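PDB 6OUX: threonine phosphate decarboxylase-like enzyme from Sulfurospirillum multivorans, which catalyses the PLP-dependent decarboxylation of L-serine O-phosphate to ethanolamine O-phosphate, the precursor of the link between nucleotide loop and corrin ring in norcobamides. Local coordinates for residues Gln22-Met31 with Tyr353-Ile361; Lys44-Tyr54 with Arg369-Cys380. All blocks are in the same frame, centred on the assembly; numbering follows the deposited sequence.

Interaction 1 of 2, residues Gln22-Met31 with Tyr353-Ile361; sequences QNAGSHSPSM and YVRTMADKI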
loop_
_atom_site.group_PDB
_atom_site.type_symbol
_atom_site.label_atom_id
_atom_site.label_comp_id
_atom_site.label_asym_id
_atom_site.label_seq_id
_atom_site.Cartn_x
_atom_site.Cartn_y
_atom_site.Cartn_z
ATOM N N GLN A 22 -3.686 -6.374 22.595
ATOM C CA GLN A 22 -4.630 -6.920 21.613
ATOM C C GLN A 22 -4.837 -6.036 20.364
ATOM O O GLN A 22 -4.607 -4.833 20.399
ATOM C CB GLN A 22 -5.990 -7.049 22.263
ATOM C CG GLN A 22 -6.145 -8.227 23.185
ATOM C CD GLN A 22 -7.607 -8.466 23.523
ATOM O OE1 GLN A 22 -8.508 -8.229 22.702
ATOM N NE2 GLN A 22 -7.856 -8.910 24.746
ATOM N N ASN A 23 -5.272 -6.657 19.259
ATOM C CA ASN A 23 -5.723 -5.951 18.081
ATOM C C ASN A 23 -6.774 -6.757 17.331
ATOM O O ASN A 23 -6.991 -7.941 17.552
ATOM C CB ASN A 23 -4.555 -5.633 17.155
ATOM C CG ASN A 23 -3.859 -6.878 16.654
ATOM O OD1 ASN A 23 -2.873 -7.344 17.229
ATOM N ND2 ASN A 23 -4.372 -7.433 15.590
ATOM N N ALA A 24 -7.379 -6.118 16.378
ATOM C CA ALA A 24 -8.551 -6.657 15.704
ATOM C C ALA A 24 -8.234 -7.609 14.529
ATOM O O ALA A 24 -9.136 -8.257 13.981
ATOM C CB ALA A 24 -9.368 -5.481 15.212
ATOM N N GLY A 25 -6.956 -7.674 14.153
ATOM C CA GLY A 25 -6.496 -8.503 13.049
ATOM C C GLY A 25 -6.258 -9.956 13.479
ATOM O O GLY A 25 -6.554 -10.366 14.603
ATOM N N SER A 26 -5.601 -10.677 12.587
ATOM C CA SER A 26 -5.446 -12.119 12.660
ATOM C C SER A 26 -4.580 -12.594 13.837
ATOM O O SER A 26 -4.870 -13.636 14.430
ATOM C CB SER A 26 -4.831 -12.607 11.319
ATOM O OG SER A 26 -5.841 -12.649 10.324
ATOM N N HIS A 27 -3.505 -11.874 14.142
ATOM C CA HIS A 27 -2.675 -12.208 15.331
ATOM C C HIS A 27 -2.919 -11.236 16.483
ATOM O O HIS A 27 -2.328 -10.147 16.515
ATOM C CB HIS A 27 -1.191 -12.160 15.017
ATOM C CG HIS A 27 -0.785 -13.061 13.907
ATOM N ND1 HIS A 27 -0.788 -12.661 12.593
ATOM C CD2 HIS A 27 -0.333 -14.338 13.912
ATOM C CE1 HIS A 27 -0.347 -13.652 11.836
ATOM N NE2 HIS A 27 -0.074 -14.683 12.609
ATOM N N SER A 28 -3.756 -11.651 17.417
ATOM C CA SER A 28 -3.969 -10.914 18.656
ATOM C C SER A 28 -3.760 -11.837 19.857
ATOM O O SER A 28 -4.548 -12.784 20.098
ATOM C CB SER A 28 -5.375 -10.346 18.708
ATOM O OG SER A 28 -5.525 -9.430 19.810
ATOM N N PRO A 29 -2.690 -11.615 20.597
ATOM C CA PRO A 29 -1.640 -10.585 20.384
ATOM C C PRO A 29 -0.738 -10.792 19.152
ATOM O O PRO A 29 -0.716 -11.896 18.546
ATOM C CB PRO A 29 -0.823 -10.655 21.662
ATOM C CG PRO A 29 -1.072 -12.048 22.213
ATOM C CD PRO A 29 -2.488 -12.375 21.838
ATOM N N SER A 30 0.020 -9.752 18.812
ATOM C CA SER A 30 0.841 -9.765 17.623
ATOM C C SER A 30 1.942 -10.731 17.823
ATOM O O SER A 30 2.360 -10.937 18.942
ATOM C CB SER A 30 1.453 -8.379 17.351
ATOM O OG SER A 30 2.675 -8.205 18.064
ATOM N N MET A 31 2.429 -11.311 16.736
ATOM C CA MET A 31 3.596 -12.191 16.761
ATOM C C MET A 31 4.893 -11.545 17.247
ATOM O O MET A 31 5.728 -12.215 17.862
ATOM C CB MET A 31 3.890 -12.742 15.371
ATOM C CG MET A 31 4.405 -14.149 15.433
ATOM S SD MET A 31 3.046 -15.320 15.646
ATOM C CE MET A 31 3.587 -16.470 14.409
ATOM N N TYR A 353 -0.384 -21.815 17.035
ATOM C CA TYR A 353 -1.159 -20.554 17.292
ATOM C C TYR A 353 -2.516 -20.530 16.575
ATOM O O TYR A 353 -2.565 -20.729 15.357
ATOM C CB TYR A 353 -0.378 -19.349 16.812
ATOM C CG TYR A 353 -0.722 -18.038 17.446
ATOM C CD1 TYR A 353 -1.560 -17.943 18.569
ATOM C CD2 TYR A 353 -0.169 -16.887 16.954
ATOM C CE1 TYR A 353 -1.863 -16.710 19.141
ATOM C CE2 TYR A 353 -0.466 -15.667 17.540
ATOM C CZ TYR A 353 -1.299 -15.593 18.640
ATOM O OH TYR A 353 -1.587 -14.368 19.222
ATOM N N VAL A 354 -3.595 -20.345 17.334
ATOM C CA VAL A 354 -4.945 -20.200 16.767
ATOM C C VAL A 354 -5.561 -18.917 17.343
ATOM O O VAL A 354 -4.993 -18.315 18.261
ATOM C CB VAL A 354 -5.854 -21.435 16.989
ATOM C CG1 VAL A 354 -5.180 -22.688 16.504
ATOM C CG2 VAL A 354 -6.315 -21.610 18.447
ATOM N N ARG A 355 -6.668 -18.464 16.756
ATOM C CA ARG A 355 -7.210 -17.120 17.001
ATOM C C ARG A 355 -8.422 -17.258 17.923
ATOM O O ARG A 355 -9.392 -18.010 17.644
ATOM C CB ARG A 355 -7.521 -16.418 15.622
ATOM C CG ARG A 355 -8.085 -14.978 15.602
ATOM C CD ARG A 355 -7.176 -14.101 16.420
ATOM N NE ARG A 355 -7.379 -12.661 16.317
ATOM C CZ ARG A 355 -8.335 -11.960 16.937
ATOM N NH1 ARG A 355 -9.309 -12.569 17.615
ATOM N NH2 ARG A 355 -8.334 -10.631 16.820
ATOM N N THR A 356 -8.375 -16.574 19.050
ATOM C CA THR A 356 -9.585 -16.475 19.878
ATOM C C THR A 356 -10.756 -15.757 19.179
ATOM O O THR A 356 -10.563 -14.797 18.390
ATOM C CB THR A 356 -9.324 -15.758 21.211
ATOM O OG1 THR A 356 -10.483 -15.887 22.022
ATOM C CG2 THR A 356 -9.015 -14.279 21.050
ATOM N N MET A 357 -11.979 -16.171 19.539
ATOM C CA MET A 357 -13.185 -15.382 19.155
ATOM C C MET A 357 -13.751 -14.496 20.252
ATOM O O MET A 357 -14.697 -13.717 19.999
ATOM C CB MET A 357 -14.267 -16.286 18.620
ATOM C CG MET A 357 -13.768 -16.927 17.334
ATOM S SD MET A 357 -13.845 -16.093 15.742
ATOM C CE MET A 357 -12.316 -15.298 15.553
ATOM N N ALA A 358 -13.052 -14.449 21.394
ATOM C CA ALA A 358 -13.497 -13.670 22.574
ATOM C C ALA A 358 -13.716 -12.187 22.271
ATOM O O ALA A 358 -14.577 -11.560 22.847
ATOM C CB ALA A 358 -12.474 -13.823 23.713
ATOM N N ASP A 359 -12.972 -11.623 21.339
ATOM C CA ASP A 359 -13.115 -10.199 21.039
ATOM C C ASP A 359 -14.060 -9.880 19.869
ATOM O O ASP A 359 -14.030 -8.776 19.340
ATOM C CB ASP A 359 -11.740 -9.610 20.729
ATOM C CG ASP A 359 -11.059 -10.253 19.493
ATOM O OD1 ASP A 359 -11.460 -11.360 19.041
ATOM O OD2 ASP A 359 -10.102 -9.639 18.986
ATOM N N LYS A 360 -14.816 -10.853 19.402
ATOM C CA LYS A 360 -15.662 -10.652 18.229
ATOM C C LYS A 360 -17.051 -10.665 18.697
ATOM O O LYS A 360 -17.509 -11.699 19.158
ATOM C CB LYS A 360 -15.422 -11.742 17.187
ATOM C CG LYS A 360 -14.021 -11.701 16.584
ATOM C CD LYS A 360 -13.634 -10.294 16.100
ATOM C CE LYS A 360 -12.184 -10.298 15.616
ATOM N NZ LYS A 360 -11.866 -8.955 15.054
ATOM N N ILE A 361 -17.741 -9.522 18.592
ATOM C CA ILE A 361 -19.079 -9.389 19.190
ATOM C C ILE A 361 -20.041 -10.191 18.371
ATOM O O ILE A 361 -19.956 -10.225 17.161
ATOM C CB ILE A 361 -19.544 -7.916 19.376
ATOM C CG1 ILE A 361 -18.579 -7.145 20.309
ATOM C CG2 ILE A 361 -20.981 -7.851 19.937
ATOM C CD1 ILE A 361 -18.142 -7.871 21.592
HETATM O O HOH W 1 -7.877 -10.237 20.475
HETATM O O HOH W 2 -5.652 -15.809 19.595
#
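Part of the O-phospho-L-serine site is built here, where the loop Gln22-Met31 folds over Arg355, a residue assigned to bind the substrate, near the end of strand 352-356. Arg355 turns the NE side of its guanidinium to Gly25 O. Arg355 NE and NH2 both donate to Gly25 O, at 3.0 Å from NE and 2.9 Å from NH2. Neither bond is straight, with N-H...O angles near 142°. The outer end of the group is held by Asp359 in a two-pronged salt bridge. Arg355 NH1 meets Asp359 OD1 at 2.8 Å, and Arg355 NH2 meets the syn lone pair of Asp359 OD2. Ser28 CB lies over one guanidinium face. These grips probably fix the rotation of the group.

The protein has the fold type I architecture of PLP-dependent enzymes, and residues 353-361 leave its smaller sheet through a type I turn, Met357 to Lys360. Lys360 NZ bonds to Ala24 O at 3.0 Å and also to Phe131 O. A water joins Ser28 OG to Asp359 OD2.

At the strand end of the contact, Tyr353 has CG anti to its own N (chi1 -157°), which carries the ring toward the loop, where its OH reaches Pro29. Tyr353 OH donates to a lone pair of Pro29 O at 2.7 Å, in the carbonyl plane. Pro29 follows a cis peptide bond. Met31 SD makes an oblique Met-aromatic contact with the same ring, 3.8 Å from Tyr353 CD2.

Interaction 2 of 2, residues Lys44-Tyr54 with Arg369-Cys380; sequences KIDACYLSNPY and RIAGRTREENNC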
loop_
_atom_site.group_PDB
_atom_site.type_symbol
_atom_site.label_atom_id
_atom_site.label_comp_id
_atom_site.label_asym_id
_atom_site.label_seq_id
_atom_site.Cartn_x
_atom_site.Cartn_y
_atom_site.Cartn_z
ATOM N N LYS A 44 5.550 -23.263 15.858
ATOM C CA LYS A 44 5.784 -24.217 14.745
ATOM C C LYS A 44 4.695 -24.197 13.652
ATOM O O LYS A 44 4.990 -24.451 12.473
ATOM C CB LYS A 44 5.901 -25.654 15.299
ATOM C CG LYS A 44 7.126 -25.907 16.178
ATOM C CD LYS A 44 6.920 -27.147 17.064
ATOM C CE LYS A 44 8.133 -28.049 17.120
ATOM N NZ LYS A 44 7.911 -29.111 18.147
ATOM N N ILE A 45 3.430 -23.980 14.065
ATOM C CA ILE A 45 2.307 -23.904 13.131
ATOM C C ILE A 45 1.549 -22.635 13.460
ATOM O O ILE A 45 0.997 -22.515 14.568
ATOM C CB ILE A 45 1.371 -25.135 13.250
ATOM C CG1 ILE A 45 2.128 -26.407 12.891
ATOM C CG2 ILE A 45 0.148 -24.963 12.341
ATOM C CD1 ILE A 45 1.349 -27.655 13.245
ATOM N N ASP A 46 1.487 -21.712 12.506
ATOM C CA ASP A 46 0.671 -20.529 12.698
ATOM C C ASP A 46 -0.624 -20.808 11.983
ATOM O O ASP A 46 -0.691 -20.779 10.740
ATOM C CB ASP A 46 1.376 -19.273 12.141
ATOM C CG ASP A 46 0.539 -17.999 12.276
ATOM O OD1 ASP A 46 -0.670 -17.991 12.713
ATOM O OD2 ASP A 46 1.143 -16.945 11.952
ATOM N N ALA A 47 -1.676 -21.071 12.735
ATOM C CA ALA A 47 -3.008 -21.205 12.097
ATOM C C ALA A 47 -3.956 -20.014 12.372
ATOM O O ALA A 47 -5.161 -20.183 12.413
ATOM C CB ALA A 47 -3.640 -22.532 12.496
ATOM N N CYS A 48 -3.409 -18.808 12.493
ATOM C CA CYS A 48 -4.195 -17.607 12.648
ATOM C C CYS A 48 -4.489 -16.903 11.349
ATOM O O CYS A 48 -5.621 -16.493 11.104
ATOM C CB CYS A 48 -3.459 -16.581 13.509
ATOM S SG CYS A 48 -3.428 -16.951 15.247
ATOM N N TYR A 49 -3.466 -16.706 10.528
ATOM C CA TYR A 49 -3.678 -16.023 9.265
ATOM C C TYR A 49 -4.181 -16.959 8.157
ATOM O O TYR A 49 -3.898 -18.160 8.108
ATOM C CB TYR A 49 -2.429 -15.251 8.790
ATOM C CG TYR A 49 -1.389 -16.177 8.289
ATOM C CD1 TYR A 49 -0.626 -16.920 9.188
ATOM C CD2 TYR A 49 -1.179 -16.361 6.925
ATOM C CE1 TYR A 49 0.327 -17.817 8.751
ATOM C CE2 TYR A 49 -0.237 -17.281 6.477
ATOM C CZ TYR A 49 0.515 -18.003 7.406
ATOM O OH TYR A 49 1.487 -18.905 7.037
ATOM N N LEU A 50 -4.928 -16.360 7.259
ATOM C CA LEU A 50 -5.696 -17.084 6.267
ATOM C C LEU A 50 -4.914 -17.095 4.955
ATOM O O LEU A 50 -4.466 -16.063 4.456
ATOM C CB LEU A 50 -7.034 -16.483 6.138
ATOM C CG LEU A 50 -7.737 -16.208 7.467
ATOM C CD1 LEU A 50 -9.018 -15.491 7.184
ATOM C CD2 LEU A 50 -8.018 -17.475 8.263
ATOM N N SER A 51 -4.681 -18.281 4.455
ATOM C CA SER A 51 -3.878 -18.456 3.283
ATOM C C SER A 51 -4.287 -19.788 2.682
ATOM O O SER A 51 -5.100 -20.496 3.251
ATOM C CB SER A 51 -2.423 -18.534 3.706
ATOM O OG SER A 51 -1.643 -18.297 2.572
ATOM N N ASN A 52 -3.728 -20.128 1.535
ATOM C CA ASN A 52 -3.745 -21.469 1.024
ATOM C C ASN A 52 -2.233 -21.819 0.875
ATOM O O ASN A 52 -1.580 -21.312 -0.018
ATOM C CB ASN A 52 -4.529 -21.545 -0.317
ATOM C CG ASN A 52 -4.380 -22.910 -1.026
ATOM O OD1 ASN A 52 -3.586 -23.792 -0.613
ATOM N ND2 ASN A 52 -5.074 -23.072 -2.094
ATOM N N PRO A 53 -1.706 -22.678 1.735
ATOM C CA PRO A 53 -0.284 -22.966 1.678
ATOM C C PRO A 53 0.139 -23.672 0.380
ATOM O O PRO A 53 1.282 -23.459 -0.091
ATOM C CB PRO A 53 -0.011 -23.788 2.950
ATOM C CG PRO A 53 -1.349 -24.300 3.393
ATOM C CD PRO A 53 -2.401 -23.408 2.825
ATOM N N TYR A 54 -0.768 -24.382 -0.267
ATOM C CA TYR A 54 -0.471 -24.948 -1.591
ATOM C C TYR A 54 -0.364 -23.898 -2.711
ATOM O O TYR A 54 0.484 -23.979 -3.595
ATOM C CB TYR A 54 -1.473 -26.040 -1.950
ATOM C CG TYR A 54 -1.594 -27.154 -0.915
ATOM C CD1 TYR A 54 -0.643 -28.168 -0.816
ATOM C CD2 TYR A 54 -2.655 -27.196 -0.052
ATOM C CE1 TYR A 54 -0.766 -29.199 0.118
ATOM C CE2 TYR A 54 -2.818 -28.229 0.866
ATOM C CZ TYR A 54 -1.867 -29.231 0.980
ATOM O OH TYR A 54 -2.057 -30.266 1.925
ATOM N N ARG A 369 -10.980 -19.730 16.067
ATOM C CA ARG A 369 -10.938 -19.833 14.595
ATOM C C ARG A 369 -9.614 -20.417 14.190
ATOM O O ARG A 369 -8.561 -19.863 14.539
ATOM C CB ARG A 369 -11.084 -18.479 13.926
ATOM C CG ARG A 369 -11.426 -18.600 12.422
ATOM C CD ARG A 369 -11.193 -17.301 11.717
ATOM N NE ARG A 369 -9.806 -16.867 11.745
ATOM C CZ ARG A 369 -9.391 -15.702 11.245
ATOM N NH1 ARG A 369 -10.255 -14.895 10.684
ATOM N NH2 ARG A 369 -8.125 -15.355 11.282
ATOM N N ILE A 370 -9.655 -21.524 13.425
ATOM C CA ILE A 370 -8.405 -22.187 12.990
ATOM C C ILE A 370 -8.294 -22.171 11.460
ATOM O O ILE A 370 -9.156 -22.655 10.788
ATOM C CB ILE A 370 -8.342 -23.682 13.440
ATOM C CG1 ILE A 370 -8.716 -23.798 14.925
ATOM C CG2 ILE A 370 -6.953 -24.261 13.124
ATOM C CD1 ILE A 370 -8.761 -25.215 15.462
ATOM N N ALA A 371 -7.212 -21.614 10.946
ATOM C CA ALA A 371 -6.991 -21.596 9.504
ATOM C C ALA A 371 -6.539 -22.980 9.050
ATOM O O ALA A 371 -5.738 -23.627 9.748
ATOM C CB ALA A 371 -5.909 -20.589 9.170
ATOM N N GLY A 372 -6.995 -23.433 7.902
ATOM C CA GLY A 372 -6.657 -24.758 7.411
ATOM C C GLY A 372 -5.264 -24.670 6.855
ATOM O O GLY A 372 -4.937 -23.674 6.180
ATOM N N ARG A 373 -4.405 -25.615 7.262
ATOM C CA ARG A 373 -3.011 -25.663 6.789
ATOM C C ARG A 373 -2.756 -26.842 5.807
ATOM O O ARG A 373 -3.676 -27.291 5.103
ATOM C CB ARG A 373 -2.058 -25.704 7.996
ATOM C CG ARG A 373 -2.232 -24.583 8.991
ATOM C CD ARG A 373 -2.509 -23.221 8.402
ATOM N NE ARG A 373 -1.421 -22.736 7.580
ATOM C CZ ARG A 373 -1.551 -21.781 6.658
ATOM N NH1 ARG A 373 -2.743 -21.152 6.447
ATOM N NH2 ARG A 373 -0.477 -21.446 5.945
ATOM N N THR A 374 -1.530 -27.345 5.766
ATOM C CA THR A 374 -1.229 -28.492 4.964
ATOM C C THR A 374 -1.791 -29.711 5.710
ATOM O O THR A 374 -2.099 -29.638 6.930
ATOM C CB THR A 374 0.309 -28.670 4.795
ATOM O OG1 THR A 374 0.918 -28.888 6.074
ATOM C CG2 THR A 374 0.963 -27.431 4.142
ATOM N N ARG A 375 -1.817 -30.853 5.034
ATOM C CA ARG A 375 -2.286 -32.083 5.652
ATOM C C ARG A 375 -1.514 -32.424 6.907
ATOM O O ARG A 375 -2.129 -32.816 7.883
ATOM C CB ARG A 375 -2.357 -33.290 4.679
ATOM C CG ARG A 375 -3.087 -34.513 5.290
ATOM C CD ARG A 375 -2.995 -35.800 4.483
ATOM N NE ARG A 375 -3.626 -35.623 3.180
ATOM C CZ ARG A 375 -3.012 -35.740 1.995
ATOM N NH1 ARG A 375 -1.719 -36.091 1.902
ATOM N NH2 ARG A 375 -3.696 -35.497 0.890
ATOM N N GLU A 376 -0.178 -32.292 6.871
ATOM C CA GLU A 376 0.658 -32.630 8.024
ATOM C C GLU A 376 0.361 -31.714 9.214
ATOM O O GLU A 376 0.213 -32.158 10.344
ATOM C CB GLU A 376 2.152 -32.528 7.662
ATOM C CG GLU A 376 2.858 -33.885 7.687
ATOM C CD GLU A 376 4.052 -33.922 6.740
ATOM O OE1 GLU A 376 5.212 -33.966 7.240
ATOM O OE2 GLU A 376 3.812 -33.906 5.496
ATOM N N GLU A 377 0.247 -30.427 8.924
ATOM C CA GLU A 377 -0.042 -29.458 9.958
ATOM C C GLU A 377 -1.447 -29.675 10.518
ATOM O O GLU A 377 -1.637 -29.593 11.747
ATOM C CB GLU A 377 0.189 -28.049 9.437
ATOM C CG GLU A 377 1.671 -27.766 9.213
ATOM C CD GLU A 377 1.950 -26.377 8.745
ATOM O OE1 GLU A 377 2.948 -25.795 9.121
ATOM O OE2 GLU A 377 1.211 -25.891 7.909
ATOM N N ASN A 378 -2.437 -29.935 9.674
ATOM C CA ASN A 378 -3.770 -30.194 10.170
ATOM C C ASN A 378 -3.771 -31.373 11.101
ATOM O O ASN A 378 -4.442 -31.329 12.113
ATOM C CB ASN A 378 -4.807 -30.381 9.053
ATOM C CG ASN A 378 -5.063 -29.065 8.268
ATOM O OD1 ASN A 378 -4.745 -27.986 8.764
ATOM N ND2 ASN A 378 -5.489 -29.174 7.051
ATOM N N ASN A 379 -3.000 -32.425 10.785
ATOM C CA ASN A 379 -3.006 -33.617 11.630
ATOM C C ASN A 379 -2.501 -33.249 13.023
ATOM O O ASN A 379 -3.088 -33.677 14.014
ATOM C CB ASN A 379 -2.161 -34.717 10.964
ATOM C CG ASN A 379 -2.326 -36.079 11.619
ATOM O OD1 ASN A 379 -3.435 -36.621 11.723
ATOM N ND2 ASN A 379 -1.192 -36.670 12.060
ATOM N N CYS A 380 -1.442 -32.439 13.086
ATOM C CA CYS A 380 -0.872 -31.971 14.342
ATOM C C CYS A 380 -1.890 -31.162 15.180
ATOM O O CYS A 380 -2.023 -31.314 16.390
ATOM C CB CYS A 380 0.363 -31.078 14.084
ATOM S SG CYS A 380 1.806 -31.994 13.438
HETATM O O HOH W 3 -7.696 -18.466 12.469
#
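The backbones come closest at Ala47 and Ala371, with CA atoms 4.8 Å apart, and Ala371 N donates to Ala47 O at 2.9 Å in a nearly straight bond (168°). Ala47 CB packs on Ile370 CG2. Ile45 reaches the helix 375-388, where its CD1 touches Cys380 CB at 3.7 Å and its CG1 lies along Glu377.

Arg373 folds back through bends at chi2 and chi3. This brings its guanidinium between Pro53 CG on one face and Asp46 O on the other. Ser51 CB is at its edge. Nearby, Tyr54 OH accepts from Arg375 N at 3.2 Å, in the first turn of helix 375-388. Thr374 and Asn52 sit at the N-caps of helices 375-388 and 53-68, each with a weak capping bond.

Arg369 is assigned to bind O-phospho-L-serine. Arg369 NH2 donates to Cys48 O at 2.8 Å, nearly in line with the C=O but bent at the hydrogen (131°). Leu50 CD2 sits over the centre of one Arg369 guanidinium face, 3.6 Å above the plane. NE donates to a water that also contacts Arg369 O, and NH1 bonds to Asn181 O. With the guanidinium gone, as in an alanine at this place, Cys48 O and Asn181 O would probably lose a donor and Leu50 CD2 the flat group it rests on. With backbone oxygens and a water as partners in this contact, Arg369 probably keeps much of its charge available to the anionic substrate.

Interactions 1 and 2 meet on the five-stranded sheet, each supplying one substrate arginine from neighbouring strands: Arg355 from 352-356 and Arg369 from 367-371. Both are partly buried. Interaction 1 is a loop laid over a strand end, and its bonds are mainly polar, with a salt bridge inside 353-361. Interaction 2 buries more surface, 809 against 457 Å², and joins the edge strand 45-46 and the start of helix 53-68 to strand 367-371 and helix 375-388. Apolar packing has a larger share there. The two also touch directly. His27 NE2 is 2.7 Å from Asp46 OD2, and Tyr353 O is 2.8 Å from Ala47 N, both probable hydrogen bonds.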